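Local atomic coordinates of CaaX farnesyltransferase beta subunit Ram1 (Aspergillus fumigatus, PDB entry 4L9P), a protein that binds zinc and, as the beta subunit of protein farnesyltransferase, probably binds the peptide for transfer of a farnesyl group to a CaaX cysteine. Residues 241-244 / 249-252; 252-257 / 319-324. All blocks are in the same frame, centred on the assembly; numbering follows the deposited sequence.

Contact 1 of 2, residues 241-244 / 249-252. With FII ([(3,7,11-trimethyl-dodeca-2,6,10-trienyloxycarbamoyl)-methyl]-phosphonic acid), chain Q.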
loop_
_atom_site.group_PDB
_atom_site.type_symbol
_atom_site.label_atom_id
_atom_site.label_comp_id
_atom_site.label_asym_id
_atom_site.label_seq_id
_atom_site.Cartn_x
_atom_site.Cartn_y
_atom_site.Cartn_z
ATOM N N PHE B 241 0.752 13.140 7.413
ATOM C CA PHE B 241 -0.226 12.958 8.491
ATOM C C PHE B 241 0.153 11.716 9.281
ATOM O O PHE B 241 0.504 10.662 8.714
ATOM C CB PHE B 241 -1.623 12.679 7.899
ATOM C CG PHE B 241 -2.246 13.868 7.267
ATOM C CD1 PHE B 241 -1.926 14.238 5.952
ATOM C CD2 PHE B 241 -3.132 14.631 8.016
ATOM C CE1 PHE B 241 -2.550 15.392 5.385
ATOM C CE2 PHE B 241 -3.729 15.814 7.460
ATOM C CZ PHE B 241 -3.432 16.185 6.153
ATOM N N THR B 242 0.055 11.811 10.603
ATOM C CA THR B 242 0.053 10.597 11.414
ATOM C C THR B 242 -1.286 9.918 11.340
ATOM O O THR B 242 -2.279 10.529 10.917
ATOM C CB THR B 242 0.382 10.950 12.908
ATOM O OG1 THR B 242 -0.454 12.049 13.352
ATOM C CG2 THR B 242 1.865 11.349 13.047
ATOM N N VAL B 243 -1.333 8.637 11.730
ATOM C CA VAL B 243 -2.579 7.890 11.596
ATOM C C VAL B 243 -3.479 8.068 12.814
ATOM O O VAL B 243 -4.690 7.805 12.766
ATOM C CB VAL B 243 -2.327 6.388 11.331
ATOM C CG1 VAL B 243 -1.578 6.245 9.949
ATOM C CG2 VAL B 243 -1.478 5.741 12.477
ATOM N N CYS B 244 -2.889 8.543 13.906
ATOM C CA CYS B 244 -3.637 8.843 15.117
ATOM C C CYS B 244 -2.719 9.721 15.946
ATOM O O CYS B 244 -1.493 9.842 15.622
ATOM C CB CYS B 244 -4.055 7.561 15.891
ATOM S SG CYS B 244 -2.730 6.570 16.506
ATOM N N GLU B 249 3.605 8.059 11.185
ATOM C CA GLU B 249 3.371 8.866 9.974
ATOM C C GLU B 249 3.794 8.079 8.751
ATOM O O GLU B 249 4.959 7.763 8.581
ATOM C CB GLU B 249 4.180 10.150 10.063
ATOM C CG GLU B 249 3.907 11.056 8.831
ATOM C CD GLU B 249 4.627 12.352 8.827
ATOM O OE1 GLU B 249 5.414 12.677 9.756
ATOM O OE2 GLU B 249 4.432 13.104 7.831
ATOM N N ASP B 250 2.817 7.884 7.857
ATOM C CA ASP B 250 3.106 7.195 6.582
ATOM C C ASP B 250 2.002 7.541 5.629
ATOM O O ASP B 250 1.043 8.227 5.992
ATOM C CB ASP B 250 3.323 5.667 6.782
ATOM C CG ASP B 250 2.107 4.958 7.302
ATOM O OD1 ASP B 250 1.008 5.222 6.788
ATOM O OD2 ASP B 250 2.252 4.116 8.242
ATOM N N VAL B 251 2.186 7.111 4.384
ATOM C CA VAL B 251 1.267 7.571 3.349
ATOM C C VAL B 251 -0.161 7.019 3.517
ATOM O O VAL B 251 -1.069 7.637 2.960
ATOM C CB VAL B 251 1.788 7.249 1.951
ATOM C CG1 VAL B 251 3.156 7.989 1.659
ATOM C CG2 VAL B 251 1.830 5.769 1.754
ATOM N N ARG B 252 -0.400 5.957 4.300
ATOM C CA ARG B 252 -1.783 5.616 4.705
ATOM C C ARG B 252 -2.437 6.741 5.396
ATOM O O ARG B 252 -3.634 7.008 5.183
ATOM C CB ARG B 252 -1.864 4.507 5.778
ATOM C CG ARG B 252 -1.366 3.282 5.261
ATOM C CD ARG B 252 -1.375 2.257 6.508
ATOM N NE ARG B 252 -0.472 2.711 7.555
ATOM C CZ ARG B 252 -0.699 2.573 8.883
ATOM N NH1 ARG B 252 -1.761 1.945 9.367
ATOM N NH2 ARG B 252 0.161 3.050 9.675
HETATM C C1 FII Q . -5.618 2.489 2.944
HETATM C C2 FII Q . -4.648 1.524 3.574
HETATM C C6 FII Q . -4.744 1.392 5.035
HETATM C C10 FII Q . -3.472 1.114 2.785
HETATM C C11 FII Q . -2.359 0.216 3.323
HETATM C C12 FII Q . -2.634 -1.224 2.798
HETATM C C15 FII Q . -1.466 -2.206 2.804
HETATM C C18 FII Q . -1.682 -3.629 2.304
HETATM C C22 FII Q . -0.329 -1.847 3.707
HETATM C C23 FII Q . 0.959 -2.606 3.429
HETATM C C24 FII Q . 1.962 -2.404 4.500
HETATM C C27 FII Q . 3.007 -3.473 4.451
HETATM C C30 FII Q . 4.207 -3.158 3.575
HETATM C C34 FII Q . 3.098 -4.307 5.673
HETATM C C35 FII Q . 4.257 -5.245 5.936
HETATM O O36 FII Q . 3.831 -6.596 5.916
HETATM N N42 FII Q . 3.192 -7.003 4.777
HETATM C C43 FII Q . 4.034 -7.734 3.924
HETATM O O44 FII Q . 5.237 -7.954 4.128
HETATM C C45 FII Q . 3.311 -8.266 2.695
HETATM P P46 FII Q . 4.382 -8.362 1.168
HETATM O O49 FII Q . 5.088 -7.061 1.084
HETATM O O50 FII Q . 5.257 -9.570 1.292
HETATM O O51 FII Q . 3.326 -8.534 0.056
HETATM O O HOH W 1 1.463 10.963 5.720
#
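Val243 and Arg252 meet where a loop of the alpha-alpha toroid folds back on the start of helix 251-263, CG1 of Val243 lying over one face of the guanidinium group, offset toward its rim, 3.6 Å from Arg252 NH2. The arginine links helix start, loop and bound isoprenoid analogue. Arg252 CB is 4.3 Å from FII C6; Arg252 CG then approaches FII C11 at 3.8 Å, and CD keeps to the same part of the isoprenoid chain. There the side chain bends (chi3 -63°), which turns the guanidinium group away from the ligand toward Asp250. Arg252 NE reaches Asp250 OD1 at 3.0 Å, with the oxygen tilted 28° out of the guanidinium plane. Arg252 NH2 makes the straighter bond, a salt bridge to Asp250 OD2 of 2.7 Å with an N-H...O angle of 164°; OD2 uses its syn lone pair and lies in the guanidinium plane. This side-on, two-nitrogen grip fixes the rotation of the group. NH2 also pairs with Glu248, while NH1 bonds to the backbone of the bound peptide, and Tyr123 of the alpha subunit Ram2 adds a cation-pi contact. The carboxylates of Asp250 and Glu248 would be expected to stabilise the charged form of the buried arginine.

Asp250 does double duty as the N-cap of the helix, its OD1 taking a weak capping bond from Arg252 N. Further from the ligand, the extended Glu249 side chain passes Phe241: Glu249 CG lies 3.4 Å from Phe241 O, and Glu249 CB touches Thr242 CG2, the two side chains crossing at about a right angle. No direct hydrogen bond joins the segments; instead, water 1 accepts from Phe241 N and donates to Asp250 O, both at 2.8 Å.

Contact 2 of 2, residues 252-257 / 319-324. With FII ([(3,7,11-trimethyl-dodeca-2,6,10-trienyloxycarbamoyl)-methyl]-phosphonic acid), chain Q.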
loop_
_atom_site.group_PDB
_atom_site.type_symbol
_atom_site.label_atom_id
_atom_site.label_comp_id
_atom_site.label_asym_id
_atom_site.label_seq_id
_atom_site.Cartn_x
_atom_site.Cartn_y
_atom_site.Cartn_z
ATOM N N ARG B 252 -0.400 5.957 4.300
ATOM C CA ARG B 252 -1.783 5.616 4.705
ATOM C C ARG B 252 -2.437 6.741 5.396
ATOM O O ARG B 252 -3.634 7.008 5.183
ATOM C CB ARG B 252 -1.864 4.507 5.778
ATOM C CG ARG B 252 -1.366 3.282 5.261
ATOM C CD ARG B 252 -1.375 2.257 6.508
ATOM N NE ARG B 252 -0.472 2.711 7.555
ATOM C CZ ARG B 252 -0.699 2.573 8.883
ATOM N NH1 ARG B 252 -1.761 1.945 9.367
ATOM N NH2 ARG B 252 0.161 3.050 9.675
ATOM N N GLY B 253 -1.727 7.404 6.282
ATOM C CA GLY B 253 -2.270 8.536 7.009
ATOM C C GLY B 253 -2.715 9.606 6.059
ATOM O O GLY B 253 -3.850 10.092 6.177
ATOM N N ALA B 254 -1.852 9.953 5.087
ATOM C CA ALA B 254 -2.199 10.988 4.152
ATOM C C ALA B 254 -3.436 10.600 3.313
ATOM O O ALA B 254 -4.361 11.391 3.144
ATOM C CB ALA B 254 -1.038 11.275 3.230
ATOM N N TYR B 255 -3.405 9.401 2.695
ATOM C CA TYR B 255 -4.506 9.002 1.827
ATOM C C TYR B 255 -5.816 8.871 2.609
ATOM O O TYR B 255 -6.883 9.402 2.188
ATOM C CB TYR B 255 -4.148 7.644 1.191
ATOM C CG TYR B 255 -5.311 6.976 0.530
ATOM C CD1 TYR B 255 -5.863 7.460 -0.668
ATOM C CD2 TYR B 255 -5.867 5.845 1.115
ATOM C CE1 TYR B 255 -6.978 6.839 -1.225
ATOM C CE2 TYR B 255 -6.955 5.214 0.571
ATOM C CZ TYR B 255 -7.528 5.718 -0.602
ATOM O OH TYR B 255 -8.652 5.087 -1.114
ATOM N N CYS B 256 -5.803 8.186 3.765
ATOM C CA CYS B 256 -7.056 8.026 4.501
ATOM C C CYS B 256 -7.595 9.363 5.023
ATOM O O CYS B 256 -8.811 9.594 4.940
ATOM C CB CYS B 256 -6.862 7.091 5.689
ATOM S SG CYS B 256 -6.531 5.348 5.233
ATOM N N ALA B 257 -6.704 10.237 5.527
ATOM C CA ALA B 257 -7.171 11.528 6.004
ATOM C C ALA B 257 -7.790 12.325 4.866
ATOM O O ALA B 257 -8.841 12.984 5.043
ATOM C CB ALA B 257 -6.001 12.317 6.619
ATOM N N LEU B 319 -0.524 7.788 -4.980
ATOM C CA LEU B 319 -1.042 8.239 -6.284
ATOM C C LEU B 319 -2.507 8.644 -6.142
ATOM O O LEU B 319 -2.921 9.658 -6.726
ATOM C CB LEU B 319 -0.935 7.114 -7.307
ATOM C CG LEU B 319 0.525 6.811 -7.720
ATOM C CD1 LEU B 319 0.599 5.484 -8.490
ATOM C CD2 LEU B 319 1.109 8.011 -8.532
ATOM N N ALA B 320 -3.299 7.891 -5.363
ATOM C CA ALA B 320 -4.692 8.262 -5.175
ATOM C C ALA B 320 -4.749 9.602 -4.428
ATOM O O ALA B 320 -5.557 10.473 -4.761
ATOM C CB ALA B 320 -5.453 7.159 -4.365
ATOM N N CYS B 321 -3.895 9.789 -3.404
ATOM C CA CYS B 321 -3.887 11.074 -2.698
ATOM C C CYS B 321 -3.501 12.210 -3.659
ATOM O O CYS B 321 -4.123 13.286 -3.599
ATOM C CB CYS B 321 -2.884 10.983 -1.516
ATOM S SG CYS B 321 -3.094 12.363 -0.383
ATOM N N LEU B 322 -2.502 11.998 -4.542
ATOM C CA LEU B 322 -2.129 13.071 -5.509
ATOM C C LEU B 322 -3.321 13.427 -6.393
ATOM O O LEU B 322 -3.545 14.612 -6.673
ATOM C CB LEU B 322 -0.965 12.635 -6.416
ATOM C CG LEU B 322 0.392 12.674 -5.715
ATOM C CD1 LEU B 322 1.415 12.089 -6.685
ATOM C CD2 LEU B 322 0.838 14.077 -5.281
ATOM N N CYS B 323 -4.111 12.421 -6.778
ATOM C CA CYS B 323 -5.267 12.685 -7.616
ATOM C C CYS B 323 -6.421 13.345 -6.859
ATOM O O CYS B 323 -7.407 13.769 -7.509
ATOM C CB CYS B 323 -5.732 11.368 -8.311
ATOM S SG CYS B 323 -4.447 10.830 -9.535
ATOM N N LEU B 324 -6.388 13.419 -5.524
ATOM C CA LEU B 324 -7.308 14.291 -4.791
ATOM C C LEU B 324 -6.884 15.771 -4.793
ATOM O O LEU B 324 -7.639 16.666 -4.331
ATOM C CB LEU B 324 -7.354 13.824 -3.312
ATOM C CG LEU B 324 -8.104 12.545 -3.083
ATOM C CD1 LEU B 324 -7.926 12.161 -1.636
ATOM C CD2 LEU B 324 -9.594 12.741 -3.353
HETATM C C1 FII Q . -5.618 2.489 2.944
HETATM C C2 FII Q . -4.648 1.524 3.574
HETATM C C6 FII Q . -4.744 1.392 5.035
HETATM C C10 FII Q . -3.472 1.114 2.785
HETATM C C11 FII Q . -2.359 0.216 3.323
HETATM C C12 FII Q . -2.634 -1.224 2.798
HETATM C C15 FII Q . -1.466 -2.206 2.804
HETATM C C18 FII Q . -1.682 -3.629 2.304
HETATM C C22 FII Q . -0.329 -1.847 3.707
HETATM C C23 FII Q . 0.959 -2.606 3.429
HETATM C C24 FII Q . 1.962 -2.404 4.500
HETATM C C27 FII Q . 3.007 -3.473 4.451
HETATM C C30 FII Q . 4.207 -3.158 3.575
HETATM C C34 FII Q . 3.098 -4.307 5.673
HETATM C C35 FII Q . 4.257 -5.245 5.936
HETATM O O36 FII Q . 3.831 -6.596 5.916
HETATM N N42 FII Q . 3.192 -7.003 4.777
HETATM C C43 FII Q . 4.034 -7.734 3.924
HETATM O O44 FII Q . 5.237 -7.954 4.128
HETATM C C45 FII Q . 3.311 -8.266 2.695
HETATM P P46 FII Q . 4.382 -8.362 1.168
HETATM O O49 FII Q . 5.088 -7.061 1.084
HETATM O O50 FII Q . 5.257 -9.570 1.292
HETATM O O51 FII Q . 3.326 -8.534 0.056
#
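Tyr255 OH is held by two hydrogen bonds, to the carbonyl O of Ile497 and to the hydroxyl of Tyr204, and these pin the far end of a ring that also packs on helix 312-323. Tyr255 CE1 lies 3.5 Å from Ala320 CB, which approaches obliquely, while Cys321 N lies by CD1 at the ring edge, near the plane. The ring leaves the helix with CG opposite the backbone N (chi1 167°), and Phe316 adds an edge-to-face contact. The axes of the helical segments 252-257 and 319-323 approach to 9.0 Å, their N-to-C directions 41° apart, consistent with neighbouring inner helices of the alpha-alpha toroid, the layer that lines the central cavity in this family. The backbones come closest at Tyr255 and Cys321, whose CA atoms are 5.0 Å apart. Cys321 SG sits 3.9 Å from Ala254 O and also touches the methyl group of that alanine, with Leu288 packing against both residues. Ligand contacts come from the other edge of the tyrosine, where Tyr255 CD2 is 3.8 Å from FII C1, close to the ring plane; Cys256 SG meets FII C1 at 3.8 Å.

In the fold
Helix 251-263 joins the two contacts, whose centres lie 10 Å apart, and Arg252 belongs to both. Contact 1 joins the start of the helix to the loop before it; contact 2 sets its next turn against helix 312-323. They also meet directly, with Phe241 CD1 3.7 Å from Ala254 CA and Val243 CG1 3.8 Å from Gly253 CA. The helix they share touches the isoprenoid tail of FII through Arg252, Tyr255 and Cys256, whereas the polar part of the ligand is hydrogen-bonded by His311, Arg359, Lys362 and Tyr368. The zinc ion, held by Asp365, Cys367 and His433, lies about 13 Å from the Arg252 side chain.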